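Sulfatase (Bacteroides fragilis CAG:558, PDB 6USS) probably hydrolyses aryl sulfate esters as a calcium-binding member of the sulfatase family, the deposited form carrying a substitution at the catalytic position. Local coordinates at residues 58-61 / 62-65; 267-270 / 271-274; 491-494 / 495-498. The protein carries 1 engineered substitution. All blocks are in the same frame, centred on the assembly; numbering follows the deposited sequence.

Interaction 1 of 3, residues 58-61 / 62-65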
ATOM      1  N   THR A  58      14.102  13.301  38.857  1.00 20.23           N
ATOM      2  CA  THR A  58      14.841  12.138  39.341  1.00 19.59           C
ATOM      3  C   THR A  58      16.302  12.221  38.935  1.00 16.65           C
ATOM      4  O   THR A  58      16.721  13.096  38.177  1.00 16.12           O
ATOM      5  CB  THR A  58      14.280  10.821  38.808  1.00 16.89           C
ATOM      6  OG1 THR A  58      14.465  10.785  37.387  1.00 15.21           O
ATOM      7  CG2 THR A  58      12.829  10.646  39.186  1.00 17.25           C
ATOM      8  N   HIS A  59      17.088  11.268  39.437  1.00 17.54           N
ATOM      9  CA  HIS A  59      18.475  11.185  38.999  1.00 17.62           C
ATOM     10  C   HIS A  59      18.565  10.830  37.519  1.00 20.73           C
ATOM     11  O   HIS A  59      19.437  11.357  36.806  1.00 20.06           O
ATOM     12  CB  HIS A  59      19.255  10.169  39.831  1.00 15.66           C
ATOM     13  CG  HIS A  59      20.673  10.004  39.376  1.00 25.82           C
ATOM     14  ND1 HIS A  59      21.573  11.054  39.350  1.00 25.84           N
ATOM     15  CD2 HIS A  59      21.335   8.930  38.880  1.00 22.40           C
ATOM     16  CE1 HIS A  59      22.733  10.625  38.879  1.00 19.06           C
ATOM     17  NE2 HIS A  59      22.613   9.343  38.582  1.00 21.99           N
ATOM     18  N   TYR A  60      17.674   9.954  37.034  1.00 17.78           N
ATOM     19  CA  TYR A  60      17.633   9.685  35.598  1.00 17.04           C
ATOM     20  C   TYR A  60      17.398  10.961  34.812  1.00 18.17           C
ATOM     21  O   TYR A  60      18.056  11.194  33.791  1.00 20.66           O
ATOM     22  CB  TYR A  60      16.549   8.670  35.271  1.00 18.77           C
ATOM     23  CG  TYR A  60      16.897   7.276  35.719  1.00 16.84           C
ATOM     24  CD1 TYR A  60      18.129   6.716  35.404  1.00 16.89           C
ATOM     25  CD2 TYR A  60      16.004   6.521  36.465  1.00 19.09           C
ATOM     26  CE1 TYR A  60      18.461   5.431  35.800  1.00 17.58           C
ATOM     27  CE2 TYR A  60      16.329   5.221  36.870  1.00 23.54           C
ATOM     28  CZ  TYR A  60      17.562   4.692  36.525  1.00 16.86           C
ATOM     29  OH  TYR A  60      17.910   3.435  36.915  1.00 17.45           O
ATOM     30  N   ASN A  61      16.462  11.803  35.266  1.00 17.99           N
ATOM     31  CA  ASN A  61      16.236  13.073  34.584  1.00 17.23           C
ATOM     32  C   ASN A  61      17.513  13.881  34.518  1.00 18.13           C
ATOM     33  O   ASN A  61      17.813  14.497  33.490  1.00 20.35           O
ATOM     34  CB  ASN A  61      15.154  13.886  35.287  1.00 21.28           C
ATOM     35  CG  ASN A  61      13.816  13.206  35.267  1.00 18.82           C
ATOM     36  OD1 ASN A  61      13.036  13.321  36.206  1.00 20.98           O
ATOM     37  ND2 ASN A  61      13.539  12.490  34.196  1.00 18.67           N
ATOM     38  N   GLU A  62      18.292  13.875  35.601  1.00 16.79           N
ATOM     39  CA  GLU A  62      19.544  14.621  35.595  1.00 16.77           C
ATOM     40  C   GLU A  62      20.521  14.060  34.564  1.00 18.36           C
ATOM     41  O   GLU A  62      21.251  14.825  33.925  1.00 19.63           O
ATOM     42  CB  GLU A  62      20.177  14.633  36.992  1.00 15.39           C
ATOM     43  CG  GLU A  62      19.350  15.286  38.115  1.00 18.49           C
ATOM     44  CD  GLU A  62      19.146  16.800  37.952  1.00 24.88           C
ATOM     45  OE1 GLU A  62      19.519  17.376  36.900  1.00 23.45           O
ATOM     46  OE2 GLU A  62      18.599  17.419  38.891  1.00 26.04           O
ATOM     47  N   VAL A  63      20.553  12.737  34.370  1.00 16.81           N
ATOM     48  CA  VAL A  63      21.615  12.181  33.524  1.00 23.41           C
ATOM     49  C   VAL A  63      21.242  12.110  32.034  1.00 21.22           C
ATOM     50  O   VAL A  63      22.110  12.293  31.176  1.00 20.17           O
ATOM     51  CB  VAL A  63      22.089  10.800  34.043  1.00 24.90           C
ATOM     52  CG1 VAL A  63      22.410  10.869  35.511  1.00 21.96           C
ATOM     53  CG2 VAL A  63      21.080   9.676  33.764  1.00 20.68           C
ATOM     54  N   TYR A  64      19.980  11.856  31.693  1.00 19.26           N
ATOM     55  CA  TYR A  64      19.623  11.731  30.285  1.00 21.03           C
ATOM     56  C   TYR A  64      19.490  13.106  29.639  1.00 17.50           C
ATOM     57  O   TYR A  64      19.371  14.131  30.312  1.00 18.19           O
ATOM     58  CB  TYR A  64      18.317  10.945  30.120  1.00 18.04           C
ATOM     59  CG  TYR A  64      18.402   9.527  30.653  1.00 20.63           C
ATOM     60  CD1 TYR A  64      19.491   8.713  30.340  1.00 17.91           C
ATOM     61  CD2 TYR A  64      17.397   9.002  31.461  1.00 17.99           C
ATOM     62  CE1 TYR A  64      19.587   7.420  30.829  1.00 15.05           C
ATOM     63  CE2 TYR A  64      17.477   7.701  31.950  1.00 17.89           C
ATOM     64  CZ  TYR A  64      18.583   6.911  31.634  1.00 19.89           C
ATOM     65  OH  TYR A  64      18.682   5.614  32.117  1.00 11.40           O
ATOM     66  N   GLU A  65      19.522  13.126  28.312  1.00 21.23           N
ATOM     67  CA  GLU A  65      19.419  14.377  27.561  1.00 19.47           C
ATOM     68  C   GLU A  65      18.391  14.222  26.441  1.00 20.89           C
ATOM     69  O   GLU A  65      18.691  13.683  25.370  1.00 23.04           O
ATOM     70  CB  GLU A  65      20.778  14.796  27.028  1.00 17.36           C
ATOM     71  CG  GLU A  65      21.761  15.131  28.131  1.00 20.75           C
ATOM     72  CD  GLU A  65      23.149  15.419  27.600  1.00 26.29           C
ATOM     73  OE1 GLU A  65      23.283  15.684  26.383  1.00 32.01           O
ATOM     74  OE2 GLU A  65      24.113  15.365  28.392  1.00 27.91           O
TER
HETATM   75  O   HOH W   1      19.055  16.438  32.484  1.00 20.06           O
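A capping box opens the short helix 59-63, in which Tyr60 meets Tyr64, the first residue past the last turn. Both rings swing to the backbone-N side of their residues, with CG opposite the carbonyl carbon. With near-equal first torsions (chi1 -72° and -61°) and one turn between them, the two side chains point the same way. Their planes are only 6° apart. The rings are slid past one another, with centroids 5.6 Å apart, and barely overlap. The touch is therefore local: Tyr64 CE2 rests on Tyr60 CB at 3.6 Å, and Tyr64 OH lies 3.5 Å from Tyr60 CD1. Beneath them Tyr64 N donates an almost straight bond to Tyr60 O at 2.9 Å. Tyr64 itself packs on Tyr288, Ala289 and Ile292 of helix 283-308.

Another face of the helix pairs His59 with Val63. Val63 CG1 sits over one face of the imidazole, 3.7 Å from its centroid, in a CH-pi contact.

At the N-terminal end Thr58 is the N-cap. Thr58 OG1 accepts from Asn61 N at 3.1 Å, and Asn61 OD1 accepts in return from Thr58 N at 2.9 Å. Gln47 OE1 is a second partner of Thr58 OG1, while Asn61 ND2 reaches Thr49 O. The first main-chain bond of the helix follows, from Glu62 N to Thr58 O at 3.1 Å. Glu62 OE1 turns to a salt bridge with Lys57.

The reciprocal pair gives the amides of Thr58 and Asn61 side-chain acceptors at the start of the helix, and the buried Asn61 amide group is bonded through both its oxygen and its nitrogen.

Interaction 2 of 3, residues 267-270 / 271-274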
ATOM      1  N   ASP A 267      23.319  -1.231  21.300  1.00 19.71           N
ATOM      2  CA  ASP A 267      24.544  -0.884  20.580  1.00 20.69           C
ATOM      3  C   ASP A 267      24.991   0.531  20.927  1.00 24.36           C
ATOM      4  O   ASP A 267      24.181   1.396  21.262  1.00 25.66           O
ATOM      5  CB  ASP A 267      24.330  -0.991  19.071  1.00 22.49           C
ATOM      6  CG  ASP A 267      24.225  -2.434  18.585  1.00 22.75           C
ATOM      7  OD1 ASP A 267      24.880  -3.321  19.173  1.00 28.56           O
ATOM      8  OD2 ASP A 267      23.482  -2.685  17.609  1.00 26.39           O
ATOM      9  N   LYS A 268      26.295   0.772  20.828  1.00 27.21           N
ATOM     10  CA  LYS A 268      26.841   2.087  21.148  1.00 24.85           C
ATOM     11  C   LYS A 268      26.704   3.029  19.960  1.00 26.85           C
ATOM     12  O   LYS A 268      27.095   2.695  18.838  1.00 29.44           O
ATOM     13  CB  LYS A 268      28.312   1.990  21.553  1.00 27.53           C
ATOM     14  CG  LYS A 268      28.533   1.487  22.972  1.00 29.87           C
ATOM     15  CD  LYS A 268      29.776   0.626  23.060  1.00 33.42           C
ATOM     16  CE  LYS A 268      29.699  -0.321  24.244  1.00 26.24           C
ATOM     17  NZ  LYS A 268      30.577   0.197  25.317  1.00 37.59           N
ATOM     18  N   ASP A 269      26.151   4.206  20.212  1.00 24.09           N
ATOM     19  CA  ASP A 269      26.086   5.278  19.231  1.00 18.50           C
ATOM     20  C   ASP A 269      27.255   6.211  19.514  1.00 20.63           C
ATOM     21  O   ASP A 269      27.224   6.984  20.482  1.00 22.60           O
ATOM     22  CB  ASP A 269      24.740   5.996  19.317  1.00 21.50           C
ATOM     23  CG  ASP A 269      24.510   6.974  18.168  1.00 23.65           C
ATOM     24  OD1 ASP A 269      25.484   7.381  17.492  1.00 25.99           O
ATOM     25  OD2 ASP A 269      23.339   7.342  17.942  1.00 22.02           O
ATOM     26  N   LYS A 270      28.294   6.121  18.682  1.00 19.17           N
ATOM     27  CA  LYS A 270      29.502   6.913  18.894  1.00 19.70           C
ATOM     28  C   LYS A 270      29.216   8.414  18.962  1.00 22.95           C
ATOM     29  O   LYS A 270      29.970   9.143  19.618  1.00 24.86           O
ATOM     30  CB  LYS A 270      30.528   6.612  17.795  1.00 16.06           C
ATOM     31  CG  LYS A 270      29.966   6.752  16.366  1.00 32.22           C
ATOM     32  CD  LYS A 270      30.892   6.162  15.291  1.00 35.36           C
ATOM     33  CE  LYS A 270      30.630   6.791  13.924  1.00 35.32           C
ATOM     34  NZ  LYS A 270      31.554   6.245  12.888  1.00 41.39           N
ATOM     35  N   ARG A 271      28.128   8.884  18.334  1.00 18.48           N
ATOM     36  CA  ARG A 271      27.779  10.300  18.396  1.00 20.18           C
ATOM     37  C   ARG A 271      27.621  10.796  19.829  1.00 19.86           C
ATOM     38  O   ARG A 271      27.847  11.977  20.107  1.00 25.50           O
ATOM     39  CB  ARG A 271      26.488  10.555  17.624  1.00 19.16           C
ATOM     40  CG  ARG A 271      26.599  10.220  16.158  1.00 22.46           C
ATOM     41  CD  ARG A 271      25.323  10.565  15.419  1.00 19.26           C
ATOM     42  NE  ARG A 271      24.249   9.634  15.752  1.00 21.92           N
ATOM     43  CZ  ARG A 271      22.996   9.771  15.338  1.00 19.99           C
ATOM     44  NH1 ARG A 271      22.655  10.793  14.564  1.00 22.68           N
ATOM     45  NH2 ARG A 271      22.089   8.888  15.692  1.00 17.26           N
ATOM     46  N   PHE A 272      27.235   9.931  20.753  1.00 21.36           N
ATOM     47  CA  PHE A 272      26.941  10.386  22.102  1.00 26.22           C
ATOM     48  C   PHE A 272      27.600   9.556  23.188  1.00 24.32           C
ATOM     49  O   PHE A 272      27.621   9.993  24.346  1.00 24.85           O
ATOM     50  CB  PHE A 272      25.421  10.395  22.336  1.00 23.24           C
ATOM     51  CG  PHE A 272      24.633  10.856  21.145  1.00 22.73           C
ATOM     52  CD1 PHE A 272      24.632  12.198  20.776  1.00 23.64           C
ATOM     53  CD2 PHE A 272      23.898   9.958  20.393  1.00 22.87           C
ATOM     54  CE1 PHE A 272      23.904  12.634  19.672  1.00 16.38           C
ATOM     55  CE2 PHE A 272      23.160  10.383  19.287  1.00 21.59           C
ATOM     56  CZ  PHE A 272      23.161  11.723  18.933  1.00 20.80           C
ATOM     57  N   TYR A 273      28.140   8.388  22.850  1.00 23.43           N
ATOM     58  CA  TYR A 273      28.527   7.427  23.873  1.00 25.85           C
ATOM     59  C   TYR A 273      29.560   8.013  24.829  1.00 26.79           C
ATOM     60  O   TYR A 273      29.353   8.022  26.049  1.00 27.59           O
ATOM     61  CB  TYR A 273      29.051   6.165  23.207  1.00 21.80           C
ATOM     62  CG  TYR A 273      29.618   5.184  24.177  1.00 22.39           C
ATOM     63  CD1 TYR A 273      28.786   4.370  24.937  1.00 23.40           C
ATOM     64  CD2 TYR A 273      30.986   5.059  24.332  1.00 25.87           C
ATOM     65  CE1 TYR A 273      29.306   3.465  25.831  1.00 24.51           C
ATOM     66  CE2 TYR A 273      31.518   4.150  25.216  1.00 26.75           C
ATOM     67  CZ  TYR A 273      30.677   3.356  25.963  1.00 25.02           C
ATOM     68  OH  TYR A 273      31.223   2.454  26.835  1.00 23.68           O
ATOM     69  N   GLN A 274      30.671   8.526  24.291  1.00 23.97           N
ATOM     70  CA  GLN A 274      31.772   8.974  25.139  1.00 24.47           C
ATOM     71  C   GLN A 274      31.362  10.126  26.045  1.00 25.54           C
ATOM     72  O   GLN A 274      31.878  10.251  27.164  1.00 24.14           O
ATOM     73  CB  GLN A 274      32.980   9.376  24.282  1.00 27.74           C
ATOM     74  CG  GLN A 274      34.260   9.609  25.084  1.00 19.23           C
ATOM     75  CD  GLN A 274      34.636   8.400  25.932  1.00 25.15           C
ATOM     76  OE1 GLN A 274      34.685   7.268  25.444  1.00 24.78           O
ATOM     77  NE2 GLN A 274      34.892   8.636  27.211  1.00 23.26           N
TER
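Asp269 places its carboxylate opposite its own backbone N (chi1 -170°), and Arg271 folds its chain at chi3 (-72°), which brings the edge of the guanidinium, its NE and NH2, round to face that carboxylate. The pair belongs to an Asx turn in the loop leading into helix 273-279. Asp269 OD1 takes the amide of Arg271 N at 3.2 Å, from above the carboxylate plane. The same oxygen accepts Arg271 NE at 3.1 Å on its syn lone pair. Asp269 OD2 uses its own syn lone pair for Arg271 NH2 at 3.0 Å. The salt bridge is thus side-on, one nitrogen to each oxygen, with the two planes 25° apart. This double grip would fix the rotation of both groups. Arg271 NH1 has a further salt bridge to Glu233.

The main chain adds to the turn. Asp269 O accepts both Phe272 N at 3.0 Å and Tyr273 N at 2.9 Å. Phe272 is the N-cap of the helix. Phe272 CE2 lies 3.3 Å from Asp269 OD2.

Lys268 reaches across to the first residue of the helix, Tyr273, whose ring also packs on Pro283 and Ala286 of helix 283-308. Lys268 CG sits over one face of that ring, 3.8 Å from its centroid, in a CH-pi contact. The lysine chain then runs on toward the phenol, where Lys268 NZ donates to Tyr273 OH at 2.8 Å.

Interaction 3 of 3, residues 491-494 / 495-498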
ATOM      1  N   GLY A 491     -13.330  -9.511  36.325  1.00 19.60           N
ATOM      2  CA  GLY A 491     -13.854 -10.762  35.803  1.00 25.43           C
ATOM      3  C   GLY A 491     -14.957 -10.552  34.786  1.00 23.90           C
ATOM      4  O   GLY A 491     -14.958 -11.173  33.716  1.00 23.10           O
ATOM      5  N   ASN A 492     -15.898  -9.656  35.096  1.00 19.61           N
ATOM      6  CA  ASN A 492     -16.994  -9.399  34.171  1.00 18.45           C
ATOM      7  C   ASN A 492     -16.470  -8.903  32.836  1.00 18.08           C
ATOM      8  O   ASN A 492     -16.885  -9.390  31.779  1.00 21.68           O
ATOM      9  CB  ASN A 492     -17.957  -8.384  34.769  1.00 22.63           C
ATOM     10  CG  ASN A 492     -18.850  -8.989  35.815  1.00 23.19           C
ATOM     11  OD1 ASN A 492     -19.097 -10.201  35.821  1.00 27.05           O
ATOM     12  ND2 ASN A 492     -19.334  -8.153  36.723  1.00 27.07           N
ATOM     13  N   TYR A 493     -15.539  -7.945  32.872  1.00 19.05           N
ATOM     14  CA  TYR A 493     -14.999  -7.365  31.648  1.00 19.71           C
ATOM     15  C   TYR A 493     -14.249  -8.404  30.815  1.00 21.19           C
ATOM     16  O   TYR A 493     -14.443  -8.491  29.594  1.00 21.31           O
ATOM     17  CB  TYR A 493     -14.087  -6.184  31.977  1.00 20.37           C
ATOM     18  CG  TYR A 493     -13.567  -5.531  30.727  1.00 21.19           C
ATOM     19  CD1 TYR A 493     -14.311  -4.558  30.072  1.00 20.48           C
ATOM     20  CD2 TYR A 493     -12.364  -5.926  30.166  1.00 18.76           C
ATOM     21  CE1 TYR A 493     -13.857  -3.971  28.913  1.00 20.07           C
ATOM     22  CE2 TYR A 493     -11.900  -5.347  28.994  1.00 23.38           C
ATOM     23  CZ  TYR A 493     -12.652  -4.369  28.373  1.00 25.92           C
ATOM     24  OH  TYR A 493     -12.192  -3.781  27.214  1.00 31.03           O
ATOM     25  N   LEU A 494     -13.369  -9.184  31.451  1.00 20.42           N
ATOM     26  CA  LEU A 494     -12.629 -10.194  30.705  1.00 19.02           C
ATOM     27  C   LEU A 494     -13.585 -11.128  29.984  1.00 21.33           C
ATOM     28  O   LEU A 494     -13.438 -11.379  28.784  1.00 19.90           O
ATOM     29  CB  LEU A 494     -11.713 -10.983  31.639  1.00 20.57           C
ATOM     30  CG  LEU A 494     -10.662 -10.168  32.400  1.00 23.86           C
ATOM     31  CD1 LEU A 494      -9.843 -11.074  33.321  1.00 15.28           C
ATOM     32  CD2 LEU A 494      -9.752  -9.388  31.452  1.00 19.68           C
ATOM     33  N   ARG A 495     -14.595 -11.635  30.701  1.00 22.73           N
ATOM     34  CA  ARG A 495     -15.539 -12.544  30.058  1.00 22.93           C
ATOM     35  C   ARG A 495     -16.345 -11.814  28.992  1.00 22.42           C
ATOM     36  O   ARG A 495     -16.612 -12.368  27.921  1.00 23.07           O
ATOM     37  CB  ARG A 495     -16.461 -13.187  31.094  1.00 19.65           C
ATOM     38  CG  ARG A 495     -15.744 -14.107  32.067  1.00 23.10           C
ATOM     39  CD  ARG A 495     -16.711 -14.696  33.089  1.00 24.14           C
ATOM     40  NE  ARG A 495     -17.316 -13.676  33.958  1.00 24.97           N
ATOM     41  CZ  ARG A 495     -16.888 -13.363  35.185  1.00 25.16           C
ATOM     42  NH1 ARG A 495     -15.832 -13.982  35.705  1.00 21.30           N
ATOM     43  NH2 ARG A 495     -17.514 -12.423  35.894  1.00 24.40           N
ATOM     44  N   LYS A 496     -16.699 -10.551  29.252  1.00 20.38           N
ATOM     45  CA  LYS A 496     -17.519  -9.792  28.314  1.00 20.70           C
ATOM     46  C   LYS A 496     -16.839  -9.647  26.953  1.00 24.34           C
ATOM     47  O   LYS A 496     -17.476  -9.847  25.916  1.00 18.49           O
ATOM     48  CB  LYS A 496     -17.849  -8.413  28.888  1.00 22.27           C
ATOM     49  CG  LYS A 496     -18.620  -7.512  27.905  1.00 23.91           C
ATOM     50  CD  LYS A 496     -19.068  -6.188  28.525  1.00 20.94           C
ATOM     51  CE  LYS A 496     -17.932  -5.169  28.563  1.00 35.30           C
ATOM     52  NZ  LYS A 496     -18.002  -4.240  29.750  1.00 35.40           N
ATOM     53  N   VAL A 497     -15.549  -9.302  26.931  1.00 21.01           N
ATOM     54  CA  VAL A 497     -14.872  -9.035  25.666  1.00 23.73           C
ATOM     55  C   VAL A 497     -14.272 -10.321  25.106  1.00 21.43           C
ATOM     56  O   VAL A 497     -13.543 -10.294  24.108  1.00 21.06           O
ATOM     57  CB  VAL A 497     -13.784  -7.952  25.831  1.00 25.57           C
ATOM     58  CG1 VAL A 497     -14.360  -6.688  26.478  1.00 16.90           C
ATOM     59  CG2 VAL A 497     -12.609  -8.509  26.645  1.00 19.05           C
ATOM     60  N   GLY A 498     -14.553 -11.453  25.744  1.00 22.15           N
ATOM     61  CA  GLY A 498     -13.965 -12.704  25.295  1.00 20.44           C
ATOM     62  C   GLY A 498     -12.497 -12.871  25.621  1.00 26.00           C
ATOM     63  O   GLY A 498     -11.773 -13.548  24.882  1.00 21.57           O
TER
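Arg495 lies back along Gly491 and Asn492, one turn earlier in helix 480-496. Arg495 CB is 3.6 Å from Gly491 O, and Arg495 CG stays beside the same carbonyl at 3.5 Å. CD continues outward, and the bend at chi3 (-64°) then turns the head of the chain back over the helix. NE passes near Gly491 O without a bond, because the angle is poor. Arg495 CZ comes to 3.3 Å from Gly491 O, which sits over the centre of one guanidinium face. That oxygen is already the acceptor of Arg495 N. NH1 lies close against the backbone of Gly491, a tight approach that the lack of a side chain there permits. NH2 makes the bond to this turn: Arg495 NH2 meets Asn492 OD1 at 2.7 Å, with OD1 close to the guanidinium plane but NH2 above the plane of the amide. The two flat groups are 82° apart. NH2 also has Asp515 as a salt-bridge partner, and the guanidinium makes a cation-pi contact with Trp513.

The helix ends just beyond, in a Schellman motif. Gly498, at positive phi (74°), is its C-prime residue. Gly498 N bonds back to Arg495 O at 3.1 Å, and the next amide returns to Leu494 O.

Tyr493 and Val497 pack on another side of this last turn. Val497 N donates to Tyr493 O at 3.0 Å. Val497 CG1 sits over one face of the phenol ring, off centre and 3.7 Å from the centroid, with CZ as its nearest ring atom. Tyr493 also stacks with Tyr424, and Val497 touches Ala102 and Arg103 of helix 101-104. Lys496 crosses the same ring obliquely, with Lys496 NZ 3.7 Å from Tyr493 CD1.

Interactions 1 and 2 are neighbours on the same side of the chain's centre. Their centres are about 17 Å apart and their nearest atoms about 7 Å, so they do not touch. Helix 273-279, which interaction 2 begins, bridges them: its Lys275 and Lys279 form salt bridges with Glu65. Both contacts also pack on helix 283-308, where Glu65 and Phe272 each meet Glu293. Interaction 1 stays outside the calcium site, the side chain of Tyr64 being about 12 Å from that of Asp43, a calcium ligand. Interaction 3 lies on the opposite side of the chain's centre, near the C-terminal end, about 41 Å from interaction 1 and 47 Å from interaction 2, centre to centre.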